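Local atomic coordinates of putative outer membrane protein (LpxR) (Salmonella typhimurium, PDB entry 3FID), a protein that probably removes acyl chains from the lipid A part of lipopolysaccharide in the outer membrane, acting as a lipid A deacylase that binds metal ions. Residues A[6-11]-A[285-290]; A[31-36]-A[58-63]. One frame throughout, in Å; residues are numbered along the deposited sequence.

Contact 1 of 2, residues A[6-11]-A[285-290]; sequences SVANDD and YSYING. With ZN (zinc ion), chain G.
Val7 and Gly290 exchange two backbone hydrogen bonds, Val7 N to Gly290 O at 3.0 Å and nearly straight, with Gly290 N returning one to Val7 O. Asn9 and Ile288 form the next such pair, Ile288 N reaching Asn9 O at 3.0 Å. Between them Ala8 and Asn289 make a non-hydrogen-bonded pair, with the CB atoms of Ala8 and Asn289 4.1 Å apart and the CA of Ala8 giving a CA-H...O contact to Ile288 O at 3.2 Å. This antiparallel pairing of strands 2-9 and 285-295 joins the first strand to the last, the closure expected of an outer-membrane beta-barrel. Tyr287 CB lies 3.4 Å from Asn9 O; with CG between the backbone N and the carbonyl carbon (chi1 63°), the ring leads away from 6-11 and meets Tyr33 edge-to-face. Past the strand end, water 1 lies 2.7 Å from Asp10 O and within hydrogen-bonding reach of Ser286 O, bridging the two segments where the direct backbone bonds have stopped. The carboxylate of Asp10 turns away from 285-290 and gives OD2 to a zinc ion at 2.3 Å, a site completed in part by Thr34. Just before it, Asn9 OD1 accepts from Asp11 N in an Asx turn, the donor lying above the amide carbonyl plane. Farther out, Asp291 holds Ser6 OG and Asn289 ND2, and Asn273 and Arg256 hold Asn289 OD1.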
# COMPACT_ATOMS: atom_id res chain seq x y z
N SER A 6 -3.79 -4.20 -9.16
CA SER A 6 -2.92 -4.69 -8.10
C SER A 6 -3.74 -5.40 -7.02
O SER A 6 -4.78 -4.91 -6.60
CB SER A 6 -2.07 -3.57 -7.51
OG SER A 6 -1.22 -4.06 -6.45
N VAL A 7 -3.25 -6.57 -6.61
CA VAL A 7 -3.89 -7.38 -5.57
C VAL A 7 -2.89 -7.50 -4.39
O VAL A 7 -1.74 -7.90 -4.59
CB VAL A 7 -4.30 -8.77 -6.14
CG1 VAL A 7 -4.83 -9.74 -5.06
CG2 VAL A 7 -5.35 -8.61 -7.28
N ALA A 8 -3.33 -7.13 -3.18
CA ALA A 8 -2.52 -7.32 -1.96
C ALA A 8 -3.15 -8.43 -1.13
O ALA A 8 -4.38 -8.53 -1.08
CB ALA A 8 -2.44 -6.07 -1.15
N ASN A 9 -2.32 -9.25 -0.52
CA ASN A 9 -2.78 -10.33 0.33
C ASN A 9 -1.73 -10.60 1.43
O ASN A 9 -0.52 -10.58 1.17
CB ASN A 9 -3.04 -11.60 -0.51
CG ASN A 9 -4.06 -12.56 0.14
OD1 ASN A 9 -4.17 -12.67 1.37
ND2 ASN A 9 -4.79 -13.27 -0.71
N ASP A 10 -2.21 -10.85 2.65
CA ASP A 10 -1.29 -11.30 3.70
C ASP A 10 -0.88 -12.76 3.46
O ASP A 10 0.21 -13.18 3.91
CB ASP A 10 -1.86 -11.08 5.12
CG ASP A 10 -3.12 -11.87 5.37
OD1 ASP A 10 -3.20 -12.57 6.38
OD2 ASP A 10 -4.06 -11.80 4.58
N ASP A 11 -1.73 -13.52 2.76
CA ASP A 11 -1.39 -14.87 2.28
C ASP A 11 -0.63 -14.76 0.96
O ASP A 11 -1.20 -14.40 -0.08
CB ASP A 11 -2.67 -15.73 2.11
CG ASP A 11 -2.39 -17.13 1.52
OD1 ASP A 11 -1.23 -17.50 1.26
OD2 ASP A 11 -3.38 -17.86 1.31
N TYR A 285 3.61 -6.86 10.78
CA TYR A 285 2.93 -7.77 9.89
C TYR A 285 3.47 -7.67 8.47
O TYR A 285 3.92 -6.60 8.04
CB TYR A 285 1.41 -7.54 9.92
CG TYR A 285 0.95 -6.18 9.45
CD1 TYR A 285 0.79 -5.13 10.36
CD2 TYR A 285 0.59 -5.95 8.11
CE1 TYR A 285 0.32 -3.87 9.96
CE2 TYR A 285 0.11 -4.67 7.68
CZ TYR A 285 -0.02 -3.64 8.62
OH TYR A 285 -0.49 -2.38 8.28
N SER A 286 3.45 -8.78 7.77
CA SER A 286 3.98 -8.86 6.38
C SER A 286 2.88 -9.24 5.38
O SER A 286 1.92 -9.97 5.69
CB SER A 286 5.13 -9.86 6.29
OG SER A 286 4.70 -11.16 6.68
N TYR A 287 3.05 -8.76 4.15
CA TYR A 287 2.10 -9.07 3.09
C TYR A 287 2.80 -8.84 1.76
O TYR A 287 3.93 -8.29 1.71
CB TYR A 287 0.85 -8.17 3.21
CG TYR A 287 1.11 -6.67 3.05
CD1 TYR A 287 1.52 -5.89 4.12
CD2 TYR A 287 0.92 -6.05 1.82
CE1 TYR A 287 1.74 -4.50 3.95
CE2 TYR A 287 1.15 -4.69 1.63
CZ TYR A 287 1.54 -3.93 2.69
OH TYR A 287 1.73 -2.60 2.43
N ILE A 288 2.14 -9.24 0.69
CA ILE A 288 2.66 -8.95 -0.65
C ILE A 288 1.65 -8.17 -1.45
O ILE A 288 0.47 -8.14 -1.13
CB ILE A 288 3.00 -10.22 -1.44
CG1 ILE A 288 1.74 -11.08 -1.68
CG2 ILE A 288 4.11 -11.02 -0.72
CD1 ILE A 288 1.89 -12.10 -2.79
N ASN A 289 2.14 -7.53 -2.50
CA ASN A 289 1.25 -7.14 -3.59
C ASN A 289 1.84 -7.66 -4.90
O ASN A 289 3.07 -7.74 -5.06
CB ASN A 289 0.89 -5.63 -3.57
CG ASN A 289 2.10 -4.70 -3.69
OD1 ASN A 289 2.75 -4.36 -2.69
ND2 ASN A 289 2.38 -4.24 -4.91
N GLY A 290 0.95 -8.08 -5.81
CA GLY A 290 1.33 -8.51 -7.15
C GLY A 290 0.55 -7.66 -8.14
O GLY A 290 -0.66 -7.43 -7.95
ZN ZN G . -6.32 -11.65 4.16
O HOH W 1 2.35 -13.05 5.55

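Contact 2 of 2, residues A[31-36]-A[58-63]; sequences GDYTAG and DIYSPS. With ZN (zinc ion), chain G.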
# COMPACT_ATOMS: atom_id res chain seq x y z
N GLY A 31 -2.42 -10.67 10.82
CA GLY A 31 -3.32 -10.54 9.69
C GLY A 31 -3.85 -9.15 9.48
O GLY A 31 -4.86 -9.01 8.82
N ASP A 32 -3.15 -8.12 10.00
CA ASP A 32 -3.66 -6.74 10.04
C ASP A 32 -4.24 -6.23 8.71
O ASP A 32 -5.30 -5.63 8.70
CB ASP A 32 -2.59 -5.75 10.49
CG ASP A 32 -2.10 -5.98 11.90
OD1 ASP A 32 -1.60 -7.09 12.21
OD2 ASP A 32 -2.16 -5.01 12.67
N TYR A 33 -3.48 -6.40 7.62
CA TYR A 33 -3.93 -5.95 6.30
C TYR A 33 -4.23 -7.21 5.52
O TYR A 33 -3.33 -7.96 5.12
CB TYR A 33 -2.82 -5.13 5.64
CG TYR A 33 -3.08 -4.65 4.23
CD1 TYR A 33 -2.03 -4.49 3.32
CD2 TYR A 33 -4.36 -4.29 3.82
CE1 TYR A 33 -2.25 -4.00 2.01
CE2 TYR A 33 -4.59 -3.79 2.51
CZ TYR A 33 -3.54 -3.66 1.62
OH TYR A 33 -3.80 -3.16 0.33
N THR A 34 -5.51 -7.49 5.36
CA THR A 34 -5.92 -8.80 4.87
C THR A 34 -6.12 -8.89 3.33
O THR A 34 -5.83 -9.93 2.72
CB THR A 34 -7.13 -9.41 5.68
OG1 THR A 34 -7.25 -10.80 5.37
CG2 THR A 34 -8.45 -8.70 5.40
N ALA A 35 -6.58 -7.81 2.70
CA ALA A 35 -6.76 -7.82 1.26
C ALA A 35 -6.68 -6.42 0.70
O ALA A 35 -7.12 -5.45 1.32
CB ALA A 35 -8.15 -8.45 0.89
N GLY A 36 -6.17 -6.31 -0.52
CA GLY A 36 -6.28 -5.06 -1.26
C GLY A 36 -6.63 -5.33 -2.72
O GLY A 36 -6.19 -6.34 -3.29
N ASP A 58 -9.30 -1.49 0.49
CA ASP A 58 -8.39 -2.19 1.38
C ASP A 58 -9.13 -2.62 2.63
O ASP A 58 -9.96 -1.87 3.13
CB ASP A 58 -7.26 -1.24 1.74
CG ASP A 58 -6.44 -0.90 0.53
OD1 ASP A 58 -5.91 -1.87 -0.08
OD2 ASP A 58 -6.38 0.30 0.20
N ILE A 59 -8.84 -3.85 3.08
CA ILE A 59 -9.58 -4.52 4.16
C ILE A 59 -8.57 -4.87 5.27
O ILE A 59 -7.48 -5.40 4.98
CB ILE A 59 -10.27 -5.79 3.64
CG1 ILE A 59 -11.16 -5.45 2.42
CG2 ILE A 59 -11.12 -6.50 4.78
CD1 ILE A 59 -11.91 -6.68 1.87
N TYR A 60 -8.95 -4.54 6.51
CA TYR A 60 -8.10 -4.67 7.70
C TYR A 60 -8.82 -5.56 8.69
O TYR A 60 -10.06 -5.58 8.72
CB TYR A 60 -7.78 -3.29 8.32
CG TYR A 60 -7.05 -2.44 7.31
CD1 TYR A 60 -5.69 -2.62 7.09
CD2 TYR A 60 -7.73 -1.51 6.52
CE1 TYR A 60 -4.99 -1.89 6.11
CE2 TYR A 60 -7.04 -0.76 5.54
CZ TYR A 60 -5.68 -0.97 5.34
OH TYR A 60 -4.98 -0.27 4.39
N SER A 61 -8.03 -6.30 9.48
CA SER A 61 -8.56 -7.49 10.20
C SER A 61 -7.86 -7.64 11.56
O SER A 61 -6.68 -7.26 11.70
CB SER A 61 -8.31 -8.75 9.35
OG SER A 61 -8.80 -9.93 10.01
N PRO A 62 -8.58 -8.20 12.59
CA PRO A 62 -7.89 -8.71 13.79
C PRO A 62 -6.98 -9.88 13.39
O PRO A 62 -7.11 -10.42 12.28
CB PRO A 62 -9.03 -9.25 14.69
CG PRO A 62 -10.30 -9.02 13.99
CD PRO A 62 -10.04 -8.39 12.63
N SER A 63 -6.12 -10.31 14.30
CA SER A 63 -5.13 -11.33 13.97
C SER A 63 -5.41 -12.62 14.73
O SER A 63 -6.06 -12.59 15.79
CB SER A 63 -3.71 -10.83 14.28
OG SER A 63 -3.32 -9.80 13.38
ZN ZN G . -6.32 -11.65 4.16
O HOH W 2 -9.29 -11.45 7.76
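Tyr33 turns its CG anti to its own backbone N (chi1 177°), while Asp58 sets CG anti to its carbonyl carbon (chi1 -65°), and these two choices bring phenol and carboxylate together on one face of the strand pair. Tyr33 OH donates to Asp58 OD1 at 2.5 Å, a short bond that arrives from above the carboxylate plane; OD1 sits at the ring edge, and the planes of ring and carboxylate stand 66° apart. Asp58 OD1 also forms a salt bridge with Arg205 and OD2 is hydrogen-bonded to His84, a ligand of another zinc ion, so this buried carboxylate is held through both oxygens and its negative charge is probably stabilised. On the same face the ring of Tyr60 lies near parallel to that of Tyr33 but slid along it, with Tyr60 CE1 3.4 Å from Tyr33 CD2.

A classic beta bulge interrupts the antiparallel register: Thr34 and Ala35 both face Ile59, whose O takes a bond from Thr34 N at 2.9 Å and a weak one from Ala35 N. Thr34 O binds the zinc ion at 2.3 Å; Thr34 OG1 is modelled as a second ligand, but so close to the metal that its exact bond length is doubtful, and Asp10 supplies another. Thr34 CG2 meets Ile59 CG2 at 3.5 Å, and water 2 links Thr34 OG1 to Ser61 OG. Beyond the strands, Asp32 O accepts from Ser61 N, and Ser63 OG accepts from Gly31 N at 2.8 Å.

The segments belong to the hairpin of strands 33-44 and 49-60. Helix 114-125 lies against Thr34 and Ile59 through Gln118 and Val117, strand 285-295 brings Tyr285 onto Asp32 and Tyr33, and backbone bonds tie Asp58 and Tyr60 to strand 80-94.

Overall arrangement
Contacts 1 and 2 lie with their centres 10 Å apart and run side by side in the barrel wall, in the order 285-295, 2-9, 33-44 and 49-60. Strands 2-9 and 33-44 are neighbours, and a probable hydrogen bond from Gly36 N to Ala8 O (2.9 Å) joins the two contacts directly. Along the chain, 31-36 and 58-63 form a local hairpin that falls within the long span between 6-11 and 285-290, so contact 1 closes the barrel and contact 2 extends its wall. Each contact contributes to the same zinc ion, which thus bridges residues just beyond the end of one strand and within the next.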